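Local coordinates for protein SusD homolog (Bacteroides thetaiotaomicron VPI-5482, PDB 3FDH) that probably binds sugars at the outer membrane as a lipoprotein of the SusD/RagB family, at residues 160-163 against 164-167; 166-169 against 170-174; 309-313 against 314-318; 317-320 against 321-325. One frame throughout, in Å; residues are numbered along the deposited sequence.

Contact 1 of 4, residues 160-163 against 164-167; sequences QIIS and YLDD
Four successive i to i+4 hydrogen bonds run along these two turns of alpha-helix, from Tyr164 N to Gln160 O (2.9 Å), Leu165 N to Ile161 O, Asp166 N to Ile162 O and Asp167 N to Ser163 O. On the polar flank a single water joins residues four apart: it lies 2.7 Å from Ser163 OG and gives a hydrogen to Asp167 OD2, also at 2.7 Å. Ser163 OG stands anti to its own N (chi1 178°), which carries the hydroxyl outward to the water, while the carboxylate itself stays 4.3 Å away, measured from Asp167 OD2 to Ser163 OG. Asp166 passes obliquely across Ile162, its OD2 3.7 Å from the CG2 methyl, and its OD1 forms a salt bridge with Lys202. All of this lies on helix 154-171, which packs against helices 106-127 and 191-208 in the predominantly alpha-helical SusD-like fold. The apolar contact between the segments is loose: Leu165 CD1 lies 4.5 Å from both Ile161 CG2 and Ile162 CD1. Ile161 and Leu165 are buried, and their side chains touch both neighbouring helices, Ile161 on Cys120 and Tyr205, Leu165 on Ala117 and Leu201. Tyr164 sets CD2 of its ring 3.4 Å from Gln160 O, and its hydroxyl is hydrogen-bonded to Arg90 of helix 76-95.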
# COMPACT_ATOMS: atom_id res chain seq x y z
N GLN A 160 18.39 -9.00 0.92
CA GLN A 160 18.51 -8.74 -0.52
C GLN A 160 17.88 -7.42 -0.86
O GLN A 160 18.37 -6.66 -1.69
CB GLN A 160 17.89 -9.86 -1.36
CG GLN A 160 18.60 -11.17 -1.20
CD GLN A 160 17.87 -12.35 -1.86
OE1 GLN A 160 17.82 -12.47 -3.09
NE2 GLN A 160 17.39 -13.27 -1.03
N ILE A 161 16.81 -7.12 -0.15
CA ILE A 161 16.09 -5.87 -0.36
C ILE A 161 16.97 -4.67 -0.02
O ILE A 161 17.13 -3.72 -0.82
CB ILE A 161 14.80 -5.84 0.48
CG1 ILE A 161 13.81 -6.85 -0.09
CG2 ILE A 161 14.20 -4.46 0.52
CD1 ILE A 161 12.62 -7.17 0.82
N ILE A 162 17.58 -4.73 1.15
CA ILE A 162 18.43 -3.60 1.59
C ILE A 162 19.66 -3.45 0.69
O ILE A 162 20.12 -2.34 0.36
CB ILE A 162 18.86 -3.77 3.04
CG1 ILE A 162 17.63 -3.77 3.92
CG2 ILE A 162 19.85 -2.63 3.43
CD1 ILE A 162 16.85 -2.49 3.79
N SER A 163 20.14 -4.59 0.24
CA SER A 163 21.31 -4.65 -0.62
C SER A 163 21.00 -3.99 -1.96
O SER A 163 21.80 -3.22 -2.49
CB SER A 163 21.75 -6.09 -0.79
OG SER A 163 22.85 -6.19 -1.67
N TYR A 164 19.82 -4.26 -2.48
CA TYR A 164 19.38 -3.61 -3.71
C TYR A 164 19.31 -2.10 -3.55
O TYR A 164 19.68 -1.34 -4.45
CB TYR A 164 18.04 -4.13 -4.21
CG TYR A 164 18.13 -5.37 -5.09
CD1 TYR A 164 19.02 -5.44 -6.14
CD2 TYR A 164 17.26 -6.44 -4.92
CE1 TYR A 164 19.09 -6.56 -6.95
CE2 TYR A 164 17.31 -7.57 -5.73
CZ TYR A 164 18.22 -7.62 -6.73
OH TYR A 164 18.28 -8.75 -7.53
N LEU A 165 18.84 -1.67 -2.39
CA LEU A 165 18.65 -0.24 -2.13
C LEU A 165 20.01 0.43 -1.99
O LEU A 165 20.24 1.52 -2.51
CB LEU A 165 17.77 0.02 -0.89
CG LEU A 165 16.28 -0.34 -1.08
CD1 LEU A 165 15.48 -0.19 0.22
CD2 LEU A 165 15.68 0.50 -2.23
N ASP A 166 20.93 -0.27 -1.36
CA ASP A 166 22.28 0.30 -1.20
C ASP A 166 22.93 0.42 -2.56
O ASP A 166 23.59 1.42 -2.87
CB ASP A 166 23.12 -0.53 -0.25
CG ASP A 166 22.70 -0.36 1.19
OD1 ASP A 166 22.07 0.67 1.54
OD2 ASP A 166 23.02 -1.27 1.98
N ASP A 167 22.72 -0.59 -3.40
CA ASP A 167 23.29 -0.58 -4.76
C ASP A 167 22.71 0.60 -5.50
O ASP A 167 23.40 1.36 -6.16
CB ASP A 167 22.92 -1.84 -5.53
CG ASP A 167 23.64 -3.08 -5.05
OD1 ASP A 167 24.60 -2.95 -4.27
OD2 ASP A 167 23.25 -4.19 -5.46
O HOH W 1 22.33 -6.51 -4.34

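Contact 2 of 4, residues 166-169 against 170-174; sequences DDAI and ANLQK
Gln173 NE2 reaches back to Ile169 O in a short, nearly straight hydrogen bond of 2.7 Å (170° at the hydrogen), the side-chain amide taking the carbonyl that the backbone no longer uses in i to i+4 fashion. The oxygen lies almost in the plane of the Gln173 amide, whereas NE2 sits well above the plane of the Ile169 carbonyl, 43° out of it. Beyond CG the glutamine chain is extended (chi2 -179°), which gives it the length to run side by side with Ile169, NE2 lying 3.8 Å from the CG2 methyl. Among the backbone bonds, Asn171 N to Asp167 O (2.9 Å) and Leu172 N to Ala168 O (2.8 Å) keep helical spacing, while Ala170 N divides its hydrogen between Asp166 O at 3.3 Å and, weakly, Asp167 O. These are the last turns of helix 154-171, and the chain leaves them through a type I beta turn from Asn171 to Lys174. A second side-chain bond spans that turn: Lys174 NZ donates to Asn171 OD1 at 2.8 Å, and Asn171 ND2 is held by Glu113 of helix 106-127, so both ends of the amide are engaged. Apolar contact is slighter, with Ala168 CB 4.4 Å from Leu172 CD1; beyond the segments Ala168 packs on Val114, and Leu172 on Trp194 of helix 191-208.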
# COMPACT_ATOMS: atom_id res chain seq x y z
N ASP A 166 20.93 -0.27 -1.36
CA ASP A 166 22.28 0.30 -1.20
C ASP A 166 22.93 0.42 -2.56
O ASP A 166 23.59 1.42 -2.87
CB ASP A 166 23.12 -0.53 -0.25
CG ASP A 166 22.70 -0.36 1.19
OD1 ASP A 166 22.07 0.67 1.54
OD2 ASP A 166 23.02 -1.27 1.98
N ASP A 167 22.72 -0.59 -3.40
CA ASP A 167 23.29 -0.58 -4.76
C ASP A 167 22.71 0.60 -5.50
O ASP A 167 23.40 1.36 -6.16
CB ASP A 167 22.92 -1.84 -5.53
CG ASP A 167 23.64 -3.08 -5.05
OD1 ASP A 167 24.60 -2.95 -4.27
OD2 ASP A 167 23.25 -4.19 -5.46
N ALA A 168 21.39 0.71 -5.38
CA ALA A 168 20.65 1.81 -6.00
C ALA A 168 21.18 3.18 -5.59
O ALA A 168 21.35 4.09 -6.42
CB ALA A 168 19.16 1.70 -5.66
N ILE A 169 21.38 3.35 -4.29
CA ILE A 169 21.82 4.64 -3.74
C ILE A 169 23.13 5.07 -4.38
O ILE A 169 23.33 6.25 -4.68
CB ILE A 169 21.93 4.60 -2.19
CG1 ILE A 169 20.51 4.54 -1.59
CG2 ILE A 169 22.73 5.80 -1.66
CD1 ILE A 169 20.46 4.15 -0.13
N ALA A 170 23.96 4.09 -4.69
CA ALA A 170 25.26 4.36 -5.29
C ALA A 170 25.11 4.65 -6.79
O ALA A 170 25.64 5.63 -7.32
CB ALA A 170 26.19 3.18 -5.07
N ASN A 171 24.37 3.79 -7.45
CA ASN A 171 24.23 3.89 -8.90
C ASN A 171 23.46 5.13 -9.34
O ASN A 171 23.75 5.71 -10.38
CB ASN A 171 23.60 2.61 -9.49
CG ASN A 171 24.58 1.50 -9.61
OD1 ASN A 171 25.75 1.75 -9.93
ND2 ASN A 171 24.14 0.26 -9.37
N LEU A 172 22.51 5.53 -8.53
CA LEU A 172 21.64 6.66 -8.88
C LEU A 172 22.41 7.96 -8.89
O LEU A 172 21.93 8.97 -9.41
CB LEU A 172 20.46 6.79 -7.91
CG LEU A 172 19.28 5.80 -8.03
CD1 LEU A 172 18.36 5.86 -6.77
CD2 LEU A 172 18.46 6.04 -9.34
N GLN A 173 23.62 7.91 -8.35
CA GLN A 173 24.45 9.11 -8.26
C GLN A 173 25.44 9.19 -9.38
O GLN A 173 26.27 10.07 -9.41
CB GLN A 173 25.17 9.18 -6.93
CG GLN A 173 24.19 9.24 -5.76
CD GLN A 173 24.86 9.33 -4.42
OE1 GLN A 173 25.42 10.36 -4.07
NE2 GLN A 173 24.77 8.27 -3.64
N LYS A 174 25.31 8.25 -10.31
CA LYS A 174 26.20 8.21 -11.48
C LYS A 174 25.52 8.75 -12.71
O LYS A 174 24.80 9.74 -12.63
CB LYS A 174 26.69 6.79 -11.73
CG LYS A 174 27.36 6.17 -10.49
CD LYS A 174 27.80 4.76 -10.73
CE LYS A 174 28.34 4.12 -9.47
NZ LYS A 174 28.42 2.63 -9.53

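Contact 3 of 4, residues 309-313 against 314-318; sequences SPDQS and TSKYG
Tyr317 and Pro310 form one half of the close-packed part of this loop, Ser313 and the residues after it the other. The Tyr317 hydroxyl accepts a hydrogen bond from Asp311 N at 2.9 Å, nearly straight at 166°, and CE2 of the same ring lies 3.8 Å from Pro310 CB. Asp311 O lies at the ring edge, in its plane, 3.3 Å from CE2, while CD of Lys316 rests 3.5 Å above one face, offset toward the rim. A chi1 of 174° turns Ser313 OG back over the following residues, where it receives both Ser315 N (3.2 Å) and Lys316 N (3.0 Å). The bond from Ser315 N makes this an ST turn, in a chain without regular secondary structure, and Lys316 N adds a second donor to the same oxygen; the Ser315 hydroxyl contributes a weak bond to it. A water joins the main chain here, donating to Ser313 O and accepting from Tyr317 N.

The other side is looser. Asp311 OD2 and Lys316 NZ carry opposite charges but stay 4.6 Å apart, beyond a salt bridge, and are linked through a second water, which donates to the carboxylate and accepts only weakly from the lysine. Both residues are exposed in the isolated chain, though each touches a neighbouring molecule in the crystal.

The loop lies between strands 292-293 and 319-320. Pro310 packs against Tyr60 and Glu63 of helix 57-63, Gln312 bonds to Asn57 at the start of that helix, and Ser313 pairs through its backbone with Val55.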
# COMPACT_ATOMS: atom_id res chain seq x y z
N SER A 309 -19.94 -9.30 7.31
CA SER A 309 -21.28 -9.90 7.20
C SER A 309 -22.26 -9.20 6.22
O SER A 309 -23.46 -9.19 6.47
CB SER A 309 -21.92 -9.98 8.61
OG SER A 309 -22.28 -8.68 9.08
N PRO A 310 -21.76 -8.63 5.10
CA PRO A 310 -22.78 -8.09 4.20
C PRO A 310 -23.58 -9.14 3.46
O PRO A 310 -23.21 -10.30 3.35
CB PRO A 310 -21.95 -7.38 3.14
CG PRO A 310 -20.75 -8.26 3.02
CD PRO A 310 -20.45 -8.70 4.46
N ASP A 311 -24.70 -8.69 2.95
CA ASP A 311 -25.46 -9.46 1.98
C ASP A 311 -24.68 -9.28 0.67
O ASP A 311 -24.10 -8.22 0.43
CB ASP A 311 -26.87 -8.90 1.80
CG ASP A 311 -27.74 -9.13 3.01
OD1 ASP A 311 -27.50 -10.12 3.76
OD2 ASP A 311 -28.71 -8.35 3.17
N GLN A 312 -24.65 -10.32 -0.15
CA GLN A 312 -23.89 -10.26 -1.39
C GLN A 312 -24.69 -9.50 -2.46
O GLN A 312 -25.81 -9.88 -2.82
CB GLN A 312 -23.52 -11.67 -1.81
CG GLN A 312 -22.49 -11.67 -2.90
CD GLN A 312 -22.10 -13.06 -3.31
OE1 GLN A 312 -21.24 -13.23 -4.18
NE2 GLN A 312 -22.74 -14.07 -2.71
N SER A 313 -24.14 -8.39 -2.92
CA SER A 313 -24.84 -7.52 -3.83
C SER A 313 -23.93 -6.40 -4.32
O SER A 313 -23.11 -5.88 -3.56
CB SER A 313 -26.03 -6.90 -3.09
OG SER A 313 -26.71 -5.91 -3.86
N THR A 314 -24.11 -6.01 -5.58
CA THR A 314 -23.28 -4.96 -6.15
C THR A 314 -24.06 -3.67 -6.20
O THR A 314 -23.57 -2.64 -6.66
CB THR A 314 -22.79 -5.29 -7.58
OG1 THR A 314 -23.92 -5.54 -8.43
CG2 THR A 314 -21.85 -6.52 -7.57
N SER A 315 -25.29 -3.72 -5.70
CA SER A 315 -26.17 -2.56 -5.72
C SER A 315 -26.71 -2.08 -4.38
O SER A 315 -27.10 -0.92 -4.24
CB SER A 315 -27.37 -2.84 -6.64
OG SER A 315 -28.09 -3.99 -6.25
N LYS A 316 -26.70 -2.93 -3.37
CA LYS A 316 -27.31 -2.56 -2.08
C LYS A 316 -26.63 -1.46 -1.26
O LYS A 316 -27.26 -0.56 -0.67
CB LYS A 316 -27.42 -3.79 -1.21
CG LYS A 316 -28.06 -3.54 0.14
CD LYS A 316 -28.05 -4.79 0.98
CE LYS A 316 -28.66 -4.57 2.36
NZ LYS A 316 -30.07 -4.08 2.30
N TYR A 317 -25.32 -1.58 -1.17
CA TYR A 317 -24.52 -0.73 -0.29
C TYR A 317 -23.87 0.46 -0.95
O TYR A 317 -23.46 0.44 -2.11
CB TYR A 317 -23.42 -1.56 0.40
CG TYR A 317 -23.95 -2.74 1.19
CD1 TYR A 317 -24.56 -2.54 2.43
CD2 TYR A 317 -23.89 -4.05 0.69
CE1 TYR A 317 -25.07 -3.59 3.15
CE2 TYR A 317 -24.41 -5.12 1.41
CZ TYR A 317 -25.00 -4.88 2.65
OH TYR A 317 -25.54 -5.92 3.38
N GLY A 318 -23.76 1.48 -0.13
CA GLY A 318 -23.08 2.71 -0.46
C GLY A 318 -21.61 2.43 -0.61
O GLY A 318 -21.15 1.30 -0.42
O HOH W 2 -30.35 -7.33 1.21
O HOH W 3 -23.56 -3.32 -2.80

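Contact 4 of 4, residues 317-320 against 321-325; sequences YGIS and AFVYA
With chi1 at 53°, Ile319 places CG1 between its own backbone N and carbonyl carbon, and chi2 of 170° then extends the chain so that CD1 lies against Val323 and Tyr324. That methyl is the focus of the contact: it lies 3.5 Å from Val323 CG2 and 3.4 Å from Tyr324 CE2, meeting the tyrosine in the plane of the ring, at its edge. The isoleucine side chain runs obliquely across the valine and at about a right angle to the tyrosine. Ser320 takes a similar first torsion (71°), which brings OG beside Phe322, 3.6 Å from its CB and near the ring plane; the hydroxyl itself is hydrogen-bonded to Glu52. The main chain adds one weak bond, Val323 N to Ser320 O at 3.4 Å. Outside the two segments the aromatic rings have further partners, Tyr324 edge-to-face with Tyr255 and through its hydroxyl to Arg292, Phe322 edge-to-face with Trp425. Strand 319-320 pairs antiparallel with strand 283-284 and runs directly into the short 3-10 turn 321-323, a strand-to-turn junction buried against helices 250-258 and 354-379 in this SusD-like fold.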
# COMPACT_ATOMS: atom_id res chain seq x y z
N TYR A 317 -25.32 -1.58 -1.17
CA TYR A 317 -24.52 -0.73 -0.29
C TYR A 317 -23.87 0.46 -0.95
O TYR A 317 -23.46 0.44 -2.11
CB TYR A 317 -23.42 -1.56 0.40
CG TYR A 317 -23.95 -2.74 1.19
CD1 TYR A 317 -24.56 -2.54 2.43
CD2 TYR A 317 -23.89 -4.05 0.69
CE1 TYR A 317 -25.07 -3.59 3.15
CE2 TYR A 317 -24.41 -5.12 1.41
CZ TYR A 317 -25.00 -4.88 2.65
OH TYR A 317 -25.54 -5.92 3.38
N GLY A 318 -23.76 1.48 -0.13
CA GLY A 318 -23.08 2.71 -0.46
C GLY A 318 -21.61 2.43 -0.61
O GLY A 318 -21.15 1.30 -0.42
N ILE A 319 -20.86 3.48 -0.93
CA ILE A 319 -19.46 3.32 -1.26
C ILE A 319 -18.60 4.46 -0.79
O ILE A 319 -19.09 5.49 -0.43
CB ILE A 319 -19.29 3.27 -2.82
CG1 ILE A 319 -19.95 4.49 -3.46
CG2 ILE A 319 -19.82 1.91 -3.40
CD1 ILE A 319 -19.69 4.74 -4.94
N SER A 320 -17.28 4.22 -0.77
CA SER A 320 -16.34 5.31 -0.57
C SER A 320 -16.24 6.08 -1.90
O SER A 320 -16.38 5.51 -2.98
CB SER A 320 -14.95 4.83 -0.13
OG SER A 320 -14.25 4.17 -1.19
N ALA A 321 -15.98 7.38 -1.80
CA ALA A 321 -15.82 8.25 -2.98
C ALA A 321 -14.67 7.75 -3.88
O ALA A 321 -14.64 7.92 -5.10
CB ALA A 321 -15.57 9.70 -2.53
N PHE A 322 -13.76 7.07 -3.20
CA PHE A 322 -12.49 6.62 -3.78
C PHE A 322 -12.61 5.63 -4.96
O PHE A 322 -11.74 5.57 -5.83
CB PHE A 322 -11.58 6.03 -2.71
CG PHE A 322 -11.21 7.02 -1.65
CD1 PHE A 322 -10.43 8.13 -1.97
CD2 PHE A 322 -11.71 6.89 -0.35
CE1 PHE A 322 -10.11 9.04 -1.00
CE2 PHE A 322 -11.41 7.80 0.61
CZ PHE A 322 -10.60 8.89 0.29
N VAL A 323 -13.72 4.90 -4.99
CA VAL A 323 -13.92 3.91 -6.04
C VAL A 323 -14.13 4.59 -7.41
O VAL A 323 -14.04 3.95 -8.45
CB VAL A 323 -15.07 2.91 -5.71
CG1 VAL A 323 -14.83 2.18 -4.31
CG2 VAL A 323 -16.46 3.58 -5.80
N TYR A 324 -14.41 5.90 -7.42
CA TYR A 324 -14.62 6.67 -8.66
C TYR A 324 -13.47 7.62 -9.01
O TYR A 324 -13.58 8.49 -9.89
CB TYR A 324 -15.96 7.42 -8.61
CG TYR A 324 -17.11 6.50 -8.96
CD1 TYR A 324 -17.30 6.07 -10.26
CD2 TYR A 324 -17.98 6.05 -7.99
CE1 TYR A 324 -18.34 5.21 -10.57
CE2 TYR A 324 -19.00 5.17 -8.28
CZ TYR A 324 -19.16 4.74 -9.58
OH TYR A 324 -20.22 3.89 -9.88
N ALA A 325 -12.34 7.44 -8.32
CA ALA A 325 -11.14 8.30 -8.50
C ALA A 325 -10.33 7.80 -9.70
O ALA A 325 -9.21 7.34 -9.57
CB ALA A 325 -10.26 8.29 -7.22

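The four contacts form two pairs on opposite sides of the chain's centre. Contacts 1 and 2 share Asp166 and Asp167 and follow each other along helix 154-171, their centres 10 Å apart, the second running the helix out into its closing turn. Contacts 3 and 4 share Tyr317 and Gly318, with centres 13 Å apart, and lead from a surface loop into a buried strand and 3-10 turn. Between the pairs there is no touch: contacts 1 and 4 come no nearer than about 27 Å between nearest atoms, and the centres of contacts 2 and 3 are 49 Å apart.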